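Local coordinates for ABC transporter, periplasmic substrate-binding protein (Thermotoga maritima, PDB 2HPG) that probably captures a small solute in the periplasm and hands it to a membrane transporter of the tripartite ATP-independent (TRAP) family, at residues A[62-74]-A[226-238]. Numbering follows the deposited sequence.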
ATOM      1  N   ILE A  62      18.971   3.101  -2.352  1.00 41.27           N
ATOM      2  CA  ILE A  62      18.592   2.753  -3.735  1.00 41.07           C
ATOM      3  C   ILE A  62      19.365   3.606  -4.766  1.00 40.67           C
ATOM      4  O   ILE A  62      19.882   3.081  -5.743  1.00 40.31           O
ATOM      5  CB  ILE A  62      17.048   2.930  -3.961  1.00 40.83           C
ATOM      6  CG1 ILE A  62      16.236   1.987  -3.049  1.00 40.51           C
ATOM      7  CG2 ILE A  62      16.677   2.739  -5.425  1.00 40.53           C
ATOM      8  CD1 ILE A  62      16.278   0.548  -3.440  1.00 39.85           C
ATOM      9  N   ARG A  63      19.419   4.919  -4.529  1.00 40.67           N
ATOM     10  CA  ARG A  63      20.173   5.852  -5.385  0.50 40.61           C
ATOM     11  C   ARG A  63      21.676   5.527  -5.366  1.00 40.62           C
ATOM     12  O   ARG A  63      22.346   5.578  -6.401  1.00 40.80           O
ATOM     13  CB  ARG A  63      19.937   7.311  -4.940  0.50 40.75           C
ATOM     14  CG  ARG A  63      19.662   8.299  -6.075  0.50 40.65           C
ATOM     15  CD  ARG A  63      20.916   8.707  -6.833  0.50 40.94           C
ATOM     16  NE  ARG A  63      20.602   9.385  -8.095  0.50 40.67           N
ATOM     17  CZ  ARG A  63      20.475   8.789  -9.282  0.50 40.57           C
ATOM     18  NH1 ARG A  63      20.630   7.473  -9.418  0.50 40.93           N
ATOM     19  NH2 ARG A  63      20.189   9.517 -10.351  0.50 40.48           N
HETATM   20  N   MSE A  64      22.185   5.182  -4.183  0.50 40.63           N
HETATM   21  CA  MSE A  64      23.593   4.828  -3.986  0.50 40.54           C
HETATM   22  C   MSE A  64      24.011   3.515  -4.685  0.50 39.46           C
HETATM   23  O   MSE A  64      25.208   3.229  -4.798  0.50 39.52           O
HETATM   24  CB  MSE A  64      23.906   4.748  -2.479  0.50 40.99           C
HETATM   25  CG  MSE A  64      24.069   6.108  -1.789  0.50 41.91           C
HETATM   26 SE   MSE A  64      23.726   6.116   0.162  0.40 45.50          SE
HETATM   27  CE  MSE A  64      24.203   7.993   0.492  0.50 43.07           C
ATOM     28  N   GLY A  65      23.042   2.710  -5.125  1.00 38.18           N
ATOM     29  CA  GLY A  65      23.335   1.480  -5.879  1.00 36.52           C
ATOM     30  C   GLY A  65      23.565   0.229  -5.037  1.00 34.62           C
ATOM     31  O   GLY A  65      23.963  -0.820  -5.570  1.00 33.99           O
ATOM     32  N   ALA A  66      23.310   0.333  -3.730  1.00 32.21           N
ATOM     33  CA  ALA A  66      23.386  -0.814  -2.799  1.00 30.92           C
ATOM     34  C   ALA A  66      22.460  -1.965  -3.236  1.00 29.21           C
ATOM     35  O   ALA A  66      21.431  -1.721  -3.867  1.00 29.23           O
ATOM     36  CB  ALA A  66      23.025  -0.364  -1.391  1.00 30.19           C
ATOM     37  N   PRO A  67      22.823  -3.218  -2.902  1.00 27.19           N
ATOM     38  CA  PRO A  67      21.996  -4.397  -3.194  1.00 26.34           C
ATOM     39  C   PRO A  67      20.856  -4.530  -2.190  1.00 24.16           C
ATOM     40  O   PRO A  67      20.800  -5.471  -1.394  1.00 22.51           O
ATOM     41  CB  PRO A  67      22.987  -5.552  -3.062  1.00 26.18           C
ATOM     42  CG  PRO A  67      23.957  -5.094  -2.040  1.00 26.91           C
ATOM     43  CD  PRO A  67      24.071  -3.583  -2.209  1.00 27.21           C
ATOM     44  N   VAL A  68      19.940  -3.575  -2.256  1.00 22.90           N
ATOM     45  CA  VAL A  68      18.843  -3.487  -1.312  1.00 21.87           C
ATOM     46  C   VAL A  68      17.521  -3.196  -2.037  1.00 21.17           C
ATOM     47  O   VAL A  68      17.503  -2.595  -3.114  1.00 20.09           O
ATOM     48  CB  VAL A  68      19.136  -2.413  -0.235  1.00 22.57           C
ATOM     49  CG1 VAL A  68      18.997  -1.023  -0.817  1.00 21.34           C
ATOM     50  CG2 VAL A  68      18.204  -2.587   0.948  1.00 23.81           C
ATOM     51  N   GLY A  69      16.422  -3.656  -1.441  1.00 20.58           N
ATOM     52  CA  GLY A  69      15.095  -3.351  -1.930  1.00 20.12           C
ATOM     53  C   GLY A  69      14.162  -3.003  -0.805  1.00 20.01           C
ATOM     54  O   GLY A  69      14.465  -3.268   0.366  1.00 19.15           O
ATOM     55  N   TRP A  70      13.030  -2.391  -1.148  1.00 20.00           N
ATOM     56  CA  TRP A  70      12.032  -2.039  -0.151  1.00 20.70           C
ATOM     57  C   TRP A  70      10.617  -2.230  -0.668  1.00 19.65           C
ATOM     58  O   TRP A  70      10.312  -1.978  -1.849  1.00 18.99           O
ATOM     59  CB  TRP A  70      12.185  -0.582   0.312  1.00 22.11           C
ATOM     60  CG  TRP A  70      13.551  -0.231   0.734  1.00 24.42           C
ATOM     61  CD1 TRP A  70      14.503   0.415  -0.007  1.00 25.25           C
ATOM     62  CD2 TRP A  70      14.147  -0.506   2.007  1.00 25.15           C
ATOM     63  NE1 TRP A  70      15.662   0.545   0.724  1.00 25.95           N
ATOM     64  CE2 TRP A  70      15.469  -0.012   1.965  1.00 25.67           C
ATOM     65  CE3 TRP A  70      13.699  -1.137   3.168  1.00 25.04           C
ATOM     66  CZ2 TRP A  70      16.339  -0.112   3.054  1.00 26.47           C
ATOM     67  CZ3 TRP A  70      14.569  -1.241   4.255  1.00 25.07           C
ATOM     68  CH2 TRP A  70      15.871  -0.734   4.187  1.00 25.17           C
ATOM     69  N   ASN A  71       9.765  -2.672   0.250  1.00 18.54           N
ATOM     70  CA  ASN A  71       8.326  -2.633   0.113  1.00 17.91           C
ATOM     71  C   ASN A  71       7.900  -1.233   0.495  1.00 18.03           C
ATOM     72  O   ASN A  71       7.893  -0.901   1.676  1.00 18.46           O
ATOM     73  CB  ASN A  71       7.712  -3.669   1.064  1.00 17.61           C
ATOM     74  CG  ASN A  71       6.190  -3.577   1.168  1.00 17.64           C
ATOM     75  OD1 ASN A  71       5.489  -3.720   0.177  1.00 13.73           O
ATOM     76  ND2 ASN A  71       5.680  -3.410   2.392  1.00 17.35           N
ATOM     77  N   THR A  72       7.579  -0.395  -0.483  1.00 17.76           N
ATOM     78  CA  THR A  72       7.183   0.989  -0.187  1.00 17.65           C
ATOM     79  C   THR A  72       5.816   1.277  -0.838  1.00 18.05           C
ATOM     80  O   THR A  72       5.034   0.356  -1.040  1.00 16.81           O
ATOM     81  CB  THR A  72       8.290   1.962  -0.635  1.00 17.46           C
ATOM     82  OG1 THR A  72       7.965   3.297  -0.231  1.00 17.88           O
ATOM     83  CG2 THR A  72       8.493   1.903  -2.125  1.00 16.60           C
ATOM     84  N   ASP A  73       5.507   2.541  -1.146  1.00 18.59           N
ATOM     85  CA  ASP A  73       4.254   2.865  -1.833  1.00 18.97           C
ATOM     86  C   ASP A  73       4.372   4.130  -2.689  1.00 19.39           C
ATOM     87  O   ASP A  73       5.417   4.784  -2.680  1.00 18.81           O
ATOM     88  CB  ASP A  73       3.126   2.979  -0.823  1.00 19.29           C
ATOM     89  CG  ASP A  73       3.357   4.071   0.190  1.00 20.32           C
ATOM     90  OD1 ASP A  73       3.973   5.111  -0.139  1.00 20.74           O
ATOM     91  OD2 ASP A  73       2.886   3.890   1.321  1.00 22.38           O
ATOM     92  N   SER A  74       3.317   4.453  -3.444  1.00 19.88           N
ATOM     93  CA  SER A  74       3.348   5.604  -4.362  1.00 19.97           C
ATOM     94  C   SER A  74       3.241   6.938  -3.623  1.00 21.07           C
ATOM     95  O   SER A  74       3.527   7.989  -4.182  1.00 21.30           O
ATOM     96  CB  SER A  74       2.276   5.492  -5.455  1.00 20.64           C
ATOM     97  OG  SER A  74       0.959   5.562  -4.932  1.00 19.28           O
ATOM     98  N   LEU A 226      -7.400   1.675  -1.166  1.00 16.78           N
ATOM     99  CA  LEU A 226      -6.832   0.355  -1.423  1.00 16.76           C
ATOM    100  C   LEU A 226      -5.318   0.525  -1.426  1.00 16.93           C
ATOM    101  O   LEU A 226      -4.773   1.190  -2.312  1.00 17.22           O
ATOM    102  CB  LEU A 226      -7.291  -0.209  -2.766  1.00 16.65           C
ATOM    103  CG  LEU A 226      -6.739  -1.594  -3.056  1.00 16.67           C
ATOM    104  CD1 LEU A 226      -7.302  -2.615  -2.077  1.00 17.55           C
ATOM    105  CD2 LEU A 226      -6.989  -1.979  -4.502  1.00 17.00           C
ATOM    106  N   LEU A 227      -4.642  -0.052  -0.440  1.00 16.84           N
ATOM    107  CA  LEU A 227      -3.192   0.116  -0.291  1.00 16.82           C
ATOM    108  C   LEU A 227      -2.410  -0.738  -1.281  1.00 17.25           C
ATOM    109  O   LEU A 227      -2.361  -1.981  -1.185  1.00 16.82           O
ATOM    110  CB  LEU A 227      -2.758  -0.146   1.162  1.00 17.27           C
ATOM    111  CG  LEU A 227      -1.266  -0.039   1.504  1.00 16.51           C
ATOM    112  CD1 LEU A 227      -0.569   1.095   0.780  1.00 15.81           C
ATOM    113  CD2 LEU A 227      -1.135   0.115   3.036  1.00 16.92           C
ATOM    114  N   ILE A 228      -1.838  -0.050  -2.262  1.00 17.03           N
ATOM    115  CA  ILE A 228      -1.036  -0.672  -3.288  1.00 17.91           C
ATOM    116  C   ILE A 228       0.417  -0.431  -2.926  1.00 17.48           C
ATOM    117  O   ILE A 228       0.867   0.715  -2.870  1.00 18.19           O
ATOM    118  CB  ILE A 228      -1.309  -0.036  -4.664  1.00 17.35           C
ATOM    119  CG1 ILE A 228      -2.794  -0.153  -5.037  1.00 19.02           C
ATOM    120  CG2 ILE A 228      -0.442  -0.703  -5.735  1.00 18.06           C
ATOM    121  CD1 ILE A 228      -3.189   0.836  -6.168  1.00 19.16           C
ATOM    122  N   ASN A 229       1.150  -1.499  -2.681  1.00 17.35           N
ATOM    123  CA  ASN A 229       2.569  -1.362  -2.386  1.00 17.40           C
ATOM    124  C   ASN A 229       3.396  -1.471  -3.650  1.00 17.93           C
ATOM    125  O   ASN A 229       3.043  -2.209  -4.590  1.00 17.23           O
ATOM    126  CB  ASN A 229       3.017  -2.390  -1.358  1.00 17.06           C
ATOM    127  CG  ASN A 229       2.506  -2.081   0.039  1.00 16.48           C
ATOM    128  OD1 ASN A 229       1.659  -2.794   0.576  1.00 17.92           O
ATOM    129  ND2 ASN A 229       3.004  -0.994   0.623  1.00 15.07           N
ATOM    130  N   PHE A 230       4.498  -0.722  -3.664  1.00 17.99           N
ATOM    131  CA  PHE A 230       5.471  -0.761  -4.748  1.00 18.32           C
ATOM    132  C   PHE A 230       6.746  -1.403  -4.248  1.00 18.54           C
ATOM    133  O   PHE A 230       7.227  -1.071  -3.181  1.00 17.61           O
ATOM    134  CB  PHE A 230       5.760   0.650  -5.232  1.00 18.78           C
ATOM    135  CG  PHE A 230       4.737   1.172  -6.169  1.00 19.77           C
ATOM    136  CD1 PHE A 230       5.068   1.439  -7.483  1.00 20.19           C
ATOM    137  CD2 PHE A 230       3.425   1.359  -5.754  1.00 20.51           C
ATOM    138  CE1 PHE A 230       4.116   1.909  -8.353  1.00 21.42           C
ATOM    139  CE2 PHE A 230       2.473   1.820  -6.631  1.00 20.53           C
ATOM    140  CZ  PHE A 230       2.831   2.103  -7.931  1.00 21.15           C
ATOM    141  N   GLU A 231       7.279  -2.338  -5.023  1.00 19.05           N
ATOM    142  CA  GLU A 231       8.429  -3.125  -4.608  1.00 19.27           C
ATOM    143  C   GLU A 231       9.609  -2.653  -5.439  1.00 19.77           C
ATOM    144  O   GLU A 231       9.614  -2.814  -6.655  1.00 19.37           O
ATOM    145  CB  GLU A 231       8.141  -4.614  -4.815  1.00 19.86           C
ATOM    146  CG  GLU A 231       6.810  -5.081  -4.225  1.00 17.57           C
ATOM    147  CD  GLU A 231       6.683  -4.793  -2.740  1.00 17.88           C
ATOM    148  OE1 GLU A 231       7.711  -4.929  -2.065  1.00 16.63           O
ATOM    149  OE2 GLU A 231       5.565  -4.431  -2.257  1.00 14.82           O
ATOM    150  N   ILE A 232      10.573  -2.006  -4.784  1.00 19.32           N
ATOM    151  CA  ILE A 232      11.659  -1.333  -5.490  1.00 19.80           C
ATOM    152  C   ILE A 232      13.025  -1.932  -5.174  1.00 20.49           C
ATOM    153  O   ILE A 232      13.222  -2.500  -4.099  1.00 19.88           O
ATOM    154  CB  ILE A 232      11.664   0.203  -5.221  1.00 19.62           C
ATOM    155  CG1 ILE A 232      11.974   0.522  -3.749  1.00 19.36           C
ATOM    156  CG2 ILE A 232      10.323   0.811  -5.624  1.00 18.67           C
ATOM    157  CD1 ILE A 232      12.168   2.003  -3.464  1.00 18.45           C
ATOM    158  N   VAL A 233      13.931  -1.839  -6.150  1.00 20.95           N
ATOM    159  CA  VAL A 233      15.359  -2.129  -5.978  1.00 21.90           C
ATOM    160  C   VAL A 233      16.192  -1.051  -6.683  1.00 22.91           C
ATOM    161  O   VAL A 233      15.654  -0.232  -7.424  1.00 23.14           O
ATOM    162  CB  VAL A 233      15.792  -3.523  -6.526  1.00 21.86           C
ATOM    163  CG1 VAL A 233      15.182  -4.664  -5.713  1.00 22.01           C
ATOM    164  CG2 VAL A 233      15.475  -3.682  -8.033  1.00 21.95           C
ATOM    165  N   SER A 234      17.500  -1.042  -6.421  1.00 23.61           N
ATOM    166  CA  SER A 234      18.432  -0.174  -7.138  1.00 24.30           C
ATOM    167  C   SER A 234      18.441  -0.513  -8.616  1.00 24.73           C
ATOM    168  O   SER A 234      18.639  -1.674  -8.982  1.00 24.01           O
ATOM    169  CB  SER A 234      19.859  -0.343  -6.602  1.00 24.55           C
ATOM    170  OG  SER A 234      20.769   0.365  -7.418  1.00 26.73           O
ATOM    171  N   ALA A 235      18.244   0.498  -9.463  1.00 25.45           N
ATOM    172  CA  ALA A 235      18.318   0.298 -10.918  1.00 26.55           C
ATOM    173  C   ALA A 235      19.719  -0.165 -11.327  1.00 27.69           C
ATOM    174  O   ALA A 235      19.855  -1.063 -12.170  1.00 29.02           O
ATOM    175  CB  ALA A 235      17.936   1.572 -11.651  1.00 26.17           C
ATOM    176  N   ASP A 236      20.749   0.430 -10.713  1.00 28.84           N
ATOM    177  CA  ASP A 236      22.154   0.065 -10.981  1.00 29.09           C
ATOM    178  C   ASP A 236      22.434  -1.393 -10.669  1.00 29.13           C
ATOM    179  O   ASP A 236      23.016  -2.087 -11.480  1.00 29.70           O
ATOM    180  CB  ASP A 236      23.122   0.926 -10.170  1.00 29.58           C
ATOM    181  CG  ASP A 236      23.209   2.352 -10.680  1.00 32.35           C
ATOM    182  OD1 ASP A 236      22.952   2.598 -11.886  1.00 34.19           O
ATOM    183  OD2 ASP A 236      23.535   3.236  -9.856  1.00 37.38           O
ATOM    184  N   TRP A 237      22.011  -1.852  -9.497  1.00 28.96           N
ATOM    185  CA  TRP A 237      22.134  -3.257  -9.139  1.00 28.46           C
ATOM    186  C   TRP A 237      21.325  -4.182 -10.051  1.00 28.89           C
ATOM    187  O   TRP A 237      21.827  -5.196 -10.530  1.00 28.88           O
ATOM    188  CB  TRP A 237      21.675  -3.486  -7.691  1.00 27.98           C
ATOM    189  CG  TRP A 237      21.773  -4.910  -7.303  1.00 26.69           C
ATOM    190  CD1 TRP A 237      22.899  -5.566  -6.931  1.00 26.83           C
ATOM    191  CD2 TRP A 237      20.715  -5.885  -7.292  1.00 26.61           C
ATOM    192  NE1 TRP A 237      22.616  -6.890  -6.679  1.00 27.08           N
ATOM    193  CE2 TRP A 237      21.282  -7.108  -6.888  1.00 26.44           C
ATOM    194  CE3 TRP A 237      19.349  -5.841  -7.592  1.00 27.02           C
ATOM    195  CZ2 TRP A 237      20.533  -8.279  -6.761  1.00 27.14           C
ATOM    196  CZ3 TRP A 237      18.603  -7.012  -7.472  1.00 26.62           C
ATOM    197  CH2 TRP A 237      19.200  -8.213  -7.060  1.00 27.20           C
ATOM    198  N   PHE A 238      20.051  -3.865 -10.248  1.00 29.21           N
ATOM    199  CA  PHE A 238      19.199  -4.705 -11.084  1.00 29.34           C
ATOM    200  C   PHE A 238      19.828  -4.880 -12.468  1.00 29.45           C
ATOM    201  O   PHE A 238      19.934  -5.997 -12.968  1.00 28.79           O
ATOM    202  CB  PHE A 238      17.798  -4.101 -11.211  1.00 29.65           C
ATOM    203  CG  PHE A 238      16.800  -5.023 -11.834  1.00 29.02           C
ATOM    204  CD1 PHE A 238      16.406  -6.178 -11.171  1.00 30.90           C
ATOM    205  CD2 PHE A 238      16.254  -4.745 -13.084  1.00 29.89           C
ATOM    206  CE1 PHE A 238      15.473  -7.041 -11.741  1.00 30.47           C
ATOM    207  CE2 PHE A 238      15.320  -5.600 -13.662  1.00 29.20           C
ATOM    208  CZ  PHE A 238      14.931  -6.746 -12.992  1.00 30.58           C
TER
HETATM  209  O   HOH W   1      20.434   2.648  -8.751  1.00 37.16           O
HETATM  210  O   HOH W   2      18.919  -2.819  -5.105  1.00 48.32           O
HETATM  211  O   HOH W   3       0.564   3.209  -3.274  1.00 15.70           O
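T72 and F230 face each other as an antiparallel hydrogen-bonded pair, T72 N giving to F230 O at 2.8 Å and F230 N returning to T72 O. Two residues along each strand, W70 and I232 repeat the pattern, with I232 N to W70 O nearly straight at 174°. T72 O takes a second donor, N229 ND2 at 3.0 Å; T72 O lies in the plane of the N229 amide, while ND2 sits above the carbonyl plane, on the face opposite to F230 N. N229 OD1 in turn is bonded to Y23 and Q139, which holds the amide at both ends. Replaced by alanine, this asparagine would take away the second donor to T72 O and would probably leave Y23 and Q139 without the acceptor they share.

Where the strands part, water takes over: one molecule accepts from S234 N (2.6 Å) and donates to A66 O and V68 O, another joins I62 O to S234 OG and D236 N. S234 is the N-cap of helix 235-240: with OG swung anti to the backbone N (chi1 172°), the oxygen accepts from W237 N in a straight bond.

Apolar side chains gather on the face that carries W70, T72, F230 and I232. I232 CD1 sits 3.9 Å from T72 CG2, 4.1 Å from I62 CG1 of helix 58-64 and at the edge of the W70 ring, while S74 CB meets F230 CE2. At the far end P67 CB lies over the W237 five-membered ring, 4.2 Å from its centroid, a CH-pi contact.

Strand 68-73 thus lies between parallel strand 9-14 and antiparallel strand 218-234 in a mixed sheet, consistent with the type 2 periplasmic-binding-protein fold of the DctP family.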